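Local coordinates for B12-binding domain-containing protein (Kitasatospora setae, PDB 6WTE) that binds cobalamin and a [4Fe-4S] cluster and probably transfers methyl groups from S-adenosylmethionine, as a radical SAM methylase whose catalysis is non-radical, at residues Ala396-Ala399 against Val404-Phe407; Asp254-Leu259 against Arg286-Arg291; Glu92-Arg95 against Pro100-Gly103. One frame throughout, in Å; residues are numbered along the deposited sequence.

Interaction 1: Ala396-Ala399 against Val404-Phe407; sequences AFMA and VTGF
M398 meets the rim of the F407 ring with its sulfur, a Met-aromatic contact made at the edge: SD lies 4.0 Å from F407 CZ and 88° off the ring normal, almost in the plane of the ring. The same sulfur also rests against the start of the T405 side chain, 4.1 Å from T405 CB, and so touches two residues of the strand that are two positions apart. M398 gets there by folding: its chain is bent at both chi2 (-63°) and chi3 (-65°), which sets SD rather than the end methyl against the strand. Beside it, F397 meets T405 through the base of its side chain, with F397 CB 4.2 Å from T405 CG2, while its side chain also packs on V376 and A378 of the neighbouring strand 373-380.

The polar branch of T405 is served by a water. T405 OG1 lies 2.7 Å from this water, which is also hydrogen-bonded to F397 O at 2.8 Å and so bridges the helix and the strand. The two branches of T405 thus divide the work, the methyl packing on F397 and the hydroxyl bonding to the bridging water. Further out, M398 O accepts a hydrogen bond from R513 NH2, and M398 also packs on V514 of strand 514-515; F407 reaches A378 and L516. Helix 387-398 and strand 404-412 are the second and third elements of a beta-alpha-beta unit that opens with strand 373-380, the crossover repeated in the TIM-barrel-like radical SAM core.

Interaction 2: Asp254-Leu259 against Arg286-Arg291; sequences DEMESL and REIVRR
Two helices of the radical SAM core, 249-261 and 278-294, are joined here by a salt-bridge network above a small apolar contact; their segments cross at -50° with axes 11.4 Å apart. R291 carries the charged part. Its chain runs extended from CG to NE and brings the guanidinium edge to D254 and E257. D254 OD1 takes two N-H groups at once, from R291 NH1 at 2.8 Å and R291 NH2 at 3.0 Å, both bent, as expected when one oxygen sits between two donors. R291 NH1 also donates to E257 OE1 at 2.9 Å, a bond that arrives from above the carboxylate plane; the two planes stand 88° apart. The third side is held from R291's own helix: NE points almost straight at E287 OE2 (3.0 Å, 177°), an oxygen shared with R290 NH2. Engaged through NE, NH1 and NH2, the guanidinium is fixed in rotation. An alanine in place of R291 would remove this centre and is likely to leave D254 and E257 without their cationic mate across the interface. Deeper in, M256 CE packs on I288 CD1 at 3.7 Å, the two side chains crossing at about a right angle.

E257 OE1 has a further partner in N298 ND2. V253, one turn from E257, lies against E287, I288 and R291. M256 continues inward onto I221 of strand 219-221 and L303, and I288 packs on A325 of helix 316-325, so the first helix rests on strand 219-221 and the second on helix 316-325.

Interaction 3: Glu92-Arg95 against Pro100-Gly103; sequences EIRR and PVVG
The end of helix 83-96 lies beside the start of strand 101-104, with R94 and V101 closest in backbone at 8.1 Å between their CA atoms. These are the last two elements of a beta-alpha-beta unit that begins with strand 63-67, part of the B12-binding domain, and a short connection links them. V101 sits in the strand with its side chain directed at the helix, and its backbone pairs with Y123 of the adjoining strand. On the helix, I93 points toward the strand and brings CG2 to within 4.3 Å of V101 CG2, a loose apolar touch; I93 also packs on L52 and F56 of helix 48-58. V102, the next residue along the strand, belongs to the cobalamin pocket and touches the cofactor, so the helix packs beside a strand that lines the cobalamin pocket.

R94 reaches the strand only with the end of its side chain; a bend at chi3 (69°) brings the guanidinium there. Its charge is taken by E122, whose OE1 forms a salt bridge with R94 NH1 and also accepts from V101 N. Next to that bridge, V101 CG2 lies at the guanidinium edge, 3.7 Å from R94 NH1.

In the fold
Interactions 1 and 3 each close a beta-alpha-beta unit by packing the end of a helix on the strand that follows, but in separate domains, the radical SAM core and the B12-binding domain, with centres about 45 Å apart on opposite sides of the chain's centre. Both are buried, yet interaction 1 relies on a methionine sulfur at one ring edge and a bridging water, whereas interaction 3 relies on aliphatic branches next to a charged arginine. Interaction 2, in the same core as interaction 1, instead joins two helices and is only partly buried: ion pairs lie along its outer side and a methionine-isoleucine contact faces inward. None of the three touches another.

Interaction 1: Ala396-Ala399 against Val404-Phe407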
loop_
_atom_site.group_PDB
_atom_site.type_symbol
_atom_site.label_atom_id
_atom_site.label_comp_id
_atom_site.label_asym_id
_atom_site.label_seq_id
_atom_site.Cartn_x
_atom_site.Cartn_y
_atom_site.Cartn_z
ATOM N N ALA A 396 2.951 -12.317 -24.521
ATOM C CA ALA A 396 2.070 -11.227 -24.921
ATOM C C ALA A 396 2.471 -9.912 -24.261
ATOM O O ALA A 396 2.498 -8.866 -24.919
ATOM C CB ALA A 396 0.626 -11.575 -24.582
ATOM N N PHE A 397 2.782 -9.943 -22.960
ATOM C CA PHE A 397 3.177 -8.718 -22.266
ATOM C C PHE A 397 4.491 -8.163 -22.809
ATOM O O PHE A 397 4.621 -6.952 -23.019
ATOM C CB PHE A 397 3.294 -8.964 -20.757
ATOM C CG PHE A 397 1.991 -8.900 -20.024
ATOM C CD1 PHE A 397 0.788 -9.143 -20.668
ATOM C CD2 PHE A 397 1.966 -8.579 -18.670
ATOM C CE1 PHE A 397 -0.417 -9.088 -19.966
ATOM C CE2 PHE A 397 0.764 -8.522 -17.969
ATOM C CZ PHE A 397 -0.425 -8.771 -18.624
ATOM N N MET A 398 5.484 -9.029 -23.028
ATOM C CA MET A 398 6.780 -8.553 -23.498
ATOM C C MET A 398 6.678 -7.911 -24.877
ATOM O O MET A 398 7.428 -6.978 -25.183
ATOM C CB MET A 398 7.788 -9.705 -23.508
ATOM C CG MET A 398 8.198 -10.166 -22.117
ATOM S SD MET A 398 9.039 -8.859 -21.195
ATOM C CE MET A 398 10.504 -8.695 -22.211
ATOM N N ALA A 399 5.743 -8.377 -25.709
ATOM C CA ALA A 399 5.572 -7.805 -27.041
ATOM C C ALA A 399 4.971 -6.406 -27.010
ATOM O O ALA A 399 4.990 -5.723 -28.040
ATOM C CB ALA A 399 4.705 -8.732 -27.901
ATOM N N VAL A 404 8.994 -0.674 -18.841
ATOM C CA VAL A 404 9.366 -1.726 -17.910
ATOM C C VAL A 404 8.204 -2.700 -17.829
ATOM O O VAL A 404 7.036 -2.291 -17.842
ATOM C CB VAL A 404 9.714 -1.161 -16.514
ATOM C CG1 VAL A 404 10.021 -2.286 -15.534
ATOM C CG2 VAL A 404 10.907 -0.201 -16.605
ATOM N N THR A 405 8.521 -3.988 -17.761
ATOM C CA THR A 405 7.530 -5.028 -17.510
ATOM C C THR A 405 7.925 -5.737 -16.223
ATOM O O THR A 405 9.020 -6.300 -16.135
ATOM C CB THR A 405 7.456 -6.003 -18.685
ATOM O OG1 THR A 405 7.387 -5.243 -19.892
ATOM C CG2 THR A 405 6.211 -6.876 -18.583
ATOM N N GLY A 406 7.038 -5.716 -15.238
ATOM C CA GLY A 406 7.313 -6.276 -13.923
ATOM C C GLY A 406 6.507 -7.544 -13.714
ATOM O O GLY A 406 5.314 -7.588 -14.030
ATOM N N PHE A 407 7.166 -8.569 -13.183
ATOM C CA PHE A 407 6.535 -9.854 -12.916
ATOM C C PHE A 407 6.612 -10.172 -11.430
ATOM O O PHE A 407 7.662 -10.004 -10.801
ATOM C CB PHE A 407 7.204 -10.973 -13.715
ATOM C CG PHE A 407 7.196 -10.748 -15.196
ATOM C CD1 PHE A 407 6.082 -11.075 -15.953
ATOM C CD2 PHE A 407 8.296 -10.193 -15.833
ATOM C CE1 PHE A 407 6.065 -10.867 -17.318
ATOM C CE2 PHE A 407 8.287 -9.983 -17.198
ATOM C CZ PHE A 407 7.170 -10.323 -17.944
HETATM O O HOH W 1 6.654 -5.099 -22.471
#

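Interaction 2: Asp254-Leu259 against Arg286-Arg291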
loop_
_atom_site.group_PDB
_atom_site.type_symbol
_atom_site.label_atom_id
_atom_site.label_comp_id
_atom_site.label_asym_id
_atom_site.label_seq_id
_atom_site.Cartn_x
_atom_site.Cartn_y
_atom_site.Cartn_z
ATOM N N ASP A 254 -4.446 22.425 -5.022
ATOM C CA ASP A 254 -3.742 23.296 -4.075
ATOM C C ASP A 254 -2.584 22.560 -3.406
ATOM O O ASP A 254 -1.480 23.106 -3.264
ATOM C CB ASP A 254 -4.695 23.807 -2.986
ATOM C CG ASP A 254 -5.527 25.002 -3.419
ATOM O OD1 ASP A 254 -5.384 25.484 -4.563
ATOM O OD2 ASP A 254 -6.322 25.476 -2.577
ATOM N N GLU A 255 -2.831 21.322 -2.972
ATOM C CA GLU A 255 -1.794 20.531 -2.318
ATOM C C GLU A 255 -0.651 20.202 -3.271
ATOM O O GLU A 255 0.525 20.305 -2.898
ATOM C CB GLU A 255 -2.404 19.250 -1.760
ATOM C CG GLU A 255 -1.434 18.376 -0.997
ATOM C CD GLU A 255 -2.145 17.235 -0.294
ATOM O OE1 GLU A 255 -3.372 17.348 -0.101
ATOM O OE2 GLU A 255 -1.485 16.239 0.059
ATOM N N MET A 256 -0.980 19.781 -4.498
ATOM C CA MET A 256 0.054 19.519 -5.493
ATOM C C MET A 256 0.860 20.772 -5.783
ATOM O O MET A 256 2.082 20.706 -5.950
ATOM C CB MET A 256 -0.573 18.991 -6.783
ATOM C CG MET A 256 -1.312 17.688 -6.595
ATOM S SD MET A 256 -2.162 17.165 -8.091
ATOM C CE MET A 256 -0.772 16.648 -9.101
ATOM N N GLU A 257 0.188 21.924 -5.848
ATOM C CA GLU A 257 0.890 23.176 -6.093
ATOM C C GLU A 257 1.832 23.498 -4.942
ATOM O O GLU A 257 2.956 23.960 -5.165
ATOM C CB GLU A 257 -0.119 24.307 -6.305
ATOM C CG GLU A 257 0.475 25.583 -6.872
ATOM C CD GLU A 257 -0.580 26.631 -7.155
ATOM O OE1 GLU A 257 -1.610 26.291 -7.779
ATOM O OE2 GLU A 257 -0.379 27.795 -6.758
ATOM N N SER A 258 1.395 23.234 -3.704
ATOM C CA SER A 258 2.245 23.467 -2.539
ATOM C C SER A 258 3.480 22.579 -2.572
ATOM O O SER A 258 4.590 23.035 -2.272
ATOM C CB SER A 258 1.456 23.224 -1.252
ATOM O OG SER A 258 2.272 23.466 -0.115
ATOM N N LEU A 259 3.309 21.306 -2.935
ATOM C CA LEU A 259 4.457 20.423 -3.114
ATOM C C LEU A 259 5.408 20.974 -4.173
ATOM O O LEU A 259 6.617 21.093 -3.940
ATOM C CB LEU A 259 3.982 19.024 -3.500
ATOM C CG LEU A 259 3.260 18.243 -2.402
ATOM C CD1 LEU A 259 2.716 16.920 -2.934
ATOM C CD2 LEU A 259 4.214 18.015 -1.234
ATOM N N ARG A 286 -7.841 18.362 -15.853
ATOM C CA ARG A 286 -8.262 19.614 -16.471
ATOM C C ARG A 286 -7.910 20.813 -15.594
ATOM O O ARG A 286 -7.464 21.849 -16.100
ATOM C CB ARG A 286 -9.764 19.583 -16.755
ATOM C CG ARG A 286 -10.180 18.620 -17.868
ATOM C CD ARG A 286 -11.666 18.744 -18.185
ATOM N NE ARG A 286 -12.089 17.747 -19.167
ATOM C CZ ARG A 286 -12.800 16.663 -18.875
ATOM N NH1 ARG A 286 -13.190 16.435 -17.625
ATOM N NH2 ARG A 286 -13.129 15.809 -19.835
ATOM N N GLU A 287 -8.119 20.700 -14.280
ATOM C CA GLU A 287 -7.780 21.810 -13.393
ATOM C C GLU A 287 -6.273 22.033 -13.331
ATOM O O GLU A 287 -5.814 23.182 -13.303
ATOM C CB GLU A 287 -8.358 21.565 -11.998
ATOM C CG GLU A 287 -7.973 22.618 -10.968
ATOM C CD GLU A 287 -8.493 24.003 -11.308
ATOM O OE1 GLU A 287 -9.374 24.132 -12.189
ATOM O OE2 GLU A 287 -8.016 24.975 -10.684
ATOM N N ILE A 288 -5.487 20.953 -13.322
ATOM C CA ILE A 288 -4.033 21.097 -13.331
ATOM C C ILE A 288 -3.587 21.832 -14.587
ATOM O O ILE A 288 -2.758 22.751 -14.539
ATOM C CB ILE A 288 -3.351 19.722 -13.225
ATOM C CG1 ILE A 288 -3.644 19.068 -11.872
ATOM C CG2 ILE A 288 -1.854 19.868 -13.431
ATOM C CD1 ILE A 288 -3.129 17.646 -11.795
ATOM N N VAL A 289 -4.130 21.425 -15.732
ATOM C CA VAL A 289 -3.781 22.057 -17.000
ATOM C C VAL A 289 -4.193 23.520 -16.997
ATOM O O VAL A 289 -3.449 24.392 -17.463
ATOM C CB VAL A 289 -4.428 21.288 -18.167
ATOM C CG1 VAL A 289 -4.284 22.070 -19.469
ATOM C CG2 VAL A 289 -3.804 19.914 -18.290
ATOM N N ARG A 290 -5.378 23.813 -16.457
ATOM C CA ARG A 290 -5.863 25.188 -16.453
ATOM C C ARG A 290 -4.953 26.092 -15.635
ATOM O O ARG A 290 -4.639 27.208 -16.059
ATOM C CB ARG A 290 -7.290 25.247 -15.907
ATOM C CG ARG A 290 -7.901 26.641 -15.955
ATOM C CD ARG A 290 -9.108 26.776 -15.033
ATOM N NE ARG A 290 -8.736 26.730 -13.618
ATOM C CZ ARG A 290 -8.223 27.759 -12.948
ATOM N NH1 ARG A 290 -8.013 28.914 -13.565
ATOM N NH2 ARG A 290 -7.915 27.635 -11.663
ATOM N N ARG A 291 -4.496 25.619 -14.472
ATOM C CA ARG A 291 -3.601 26.439 -13.659
ATOM C C ARG A 291 -2.249 26.618 -14.331
ATOM O O ARG A 291 -1.672 27.713 -14.296
ATOM C CB ARG A 291 -3.420 25.817 -12.279
ATOM C CG ARG A 291 -4.668 25.830 -11.429
ATOM C CD ARG A 291 -4.311 25.632 -9.981
ATOM N NE ARG A 291 -5.484 25.322 -9.180
ATOM C CZ ARG A 291 -5.469 25.186 -7.861
ATOM N NH1 ARG A 291 -4.332 25.340 -7.191
ATOM N NH2 ARG A 291 -6.587 24.887 -7.215
#

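Interaction 3: Glu92-Arg95 against Pro100-Gly103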
loop_
_atom_site.group_PDB
_atom_site.type_symbol
_atom_site.label_atom_id
_atom_site.label_comp_id
_atom_site.label_asym_id
_atom_site.label_seq_id
_atom_site.Cartn_x
_atom_site.Cartn_y
_atom_site.Cartn_z
ATOM N N GLU A 92 8.218 -0.112 23.620
ATOM C CA GLU A 92 9.041 0.928 24.231
ATOM C C GLU A 92 8.221 2.178 24.534
ATOM O O GLU A 92 8.392 2.797 25.593
ATOM C CB GLU A 92 10.227 1.259 23.324
ATOM C CG GLU A 92 11.225 2.232 23.938
ATOM C CD GLU A 92 11.950 1.661 25.150
ATOM O OE1 GLU A 92 12.065 0.424 25.265
ATOM O OE2 GLU A 92 12.408 2.460 25.992
ATOM N N ILE A 93 7.326 2.566 23.622
ATOM C CA ILE A 93 6.456 3.715 23.869
ATOM C C ILE A 93 5.690 3.531 25.174
ATOM O O ILE A 93 5.632 4.437 26.014
ATOM C CB ILE A 93 5.499 3.934 22.685
ATOM C CG1 ILE A 93 6.240 4.547 21.493
ATOM C CG2 ILE A 93 4.343 4.828 23.100
ATOM C CD1 ILE A 93 5.425 4.537 20.193
ATOM N N ARG A 94 5.101 2.348 25.366
ATOM C CA ARG A 94 4.271 2.104 26.539
ATOM C C ARG A 94 5.085 2.027 27.823
ATOM O O ARG A 94 4.513 2.156 28.909
ATOM C CB ARG A 94 3.451 0.829 26.344
ATOM C CG ARG A 94 2.481 0.948 25.175
ATOM C CD ARG A 94 1.631 -0.292 24.986
ATOM N NE ARG A 94 0.666 -0.483 26.067
ATOM C CZ ARG A 94 -0.482 0.183 26.160
ATOM N NH1 ARG A 94 -0.800 1.096 25.248
ATOM N NH2 ARG A 94 -1.312 -0.055 27.165
ATOM N N ARG A 95 6.399 1.809 27.728
ATOM C CA ARG A 95 7.254 1.925 28.904
ATOM C C ARG A 95 7.475 3.373 29.312
ATOM O O ARG A 95 7.826 3.630 30.470
ATOM C CB ARG A 95 8.610 1.249 28.661
ATOM C CG ARG A 95 8.540 -0.272 28.562
ATOM C CD ARG A 95 9.923 -0.911 28.659
ATOM N NE ARG A 95 9.926 -2.287 28.162
ATOM C CZ ARG A 95 11.007 -2.932 27.730
ATOM N NH1 ARG A 95 12.187 -2.326 27.723
ATOM N NH2 ARG A 95 10.908 -4.183 27.297
ATOM N N PRO A 100 -2.943 6.684 26.168
ATOM C CA PRO A 100 -3.443 5.608 25.306
ATOM C C PRO A 100 -2.772 5.653 23.945
ATOM O O PRO A 100 -2.392 6.715 23.448
ATOM C CB PRO A 100 -4.943 5.902 25.197
ATOM C CG PRO A 100 -5.035 7.387 25.406
ATOM C CD PRO A 100 -3.965 7.714 26.420
ATOM N N VAL A 101 -2.616 4.476 23.351
ATOM C CA VAL A 101 -2.037 4.324 22.024
ATOM C C VAL A 101 -3.150 3.900 21.077
ATOM O O VAL A 101 -3.913 2.973 21.381
ATOM C CB VAL A 101 -0.889 3.303 22.023
ATOM C CG1 VAL A 101 -0.354 3.109 20.601
ATOM C CG2 VAL A 101 0.226 3.754 22.963
ATOM N N VAL A 102 -3.242 4.574 19.929
ATOM C CA VAL A 102 -4.179 4.210 18.876
ATOM C C VAL A 102 -3.379 3.864 17.631
ATOM O O VAL A 102 -2.426 4.572 17.274
ATOM C CB VAL A 102 -5.204 5.331 18.582
ATOM C CG1 VAL A 102 -4.503 6.650 18.251
ATOM C CG2 VAL A 102 -6.137 4.922 17.429
ATOM N N GLY A 103 -3.765 2.769 16.980
ATOM C CA GLY A 103 -3.130 2.317 15.757
ATOM C C GLY A 103 -4.004 2.582 14.545
ATOM O O GLY A 103 -5.231 2.648 14.646
#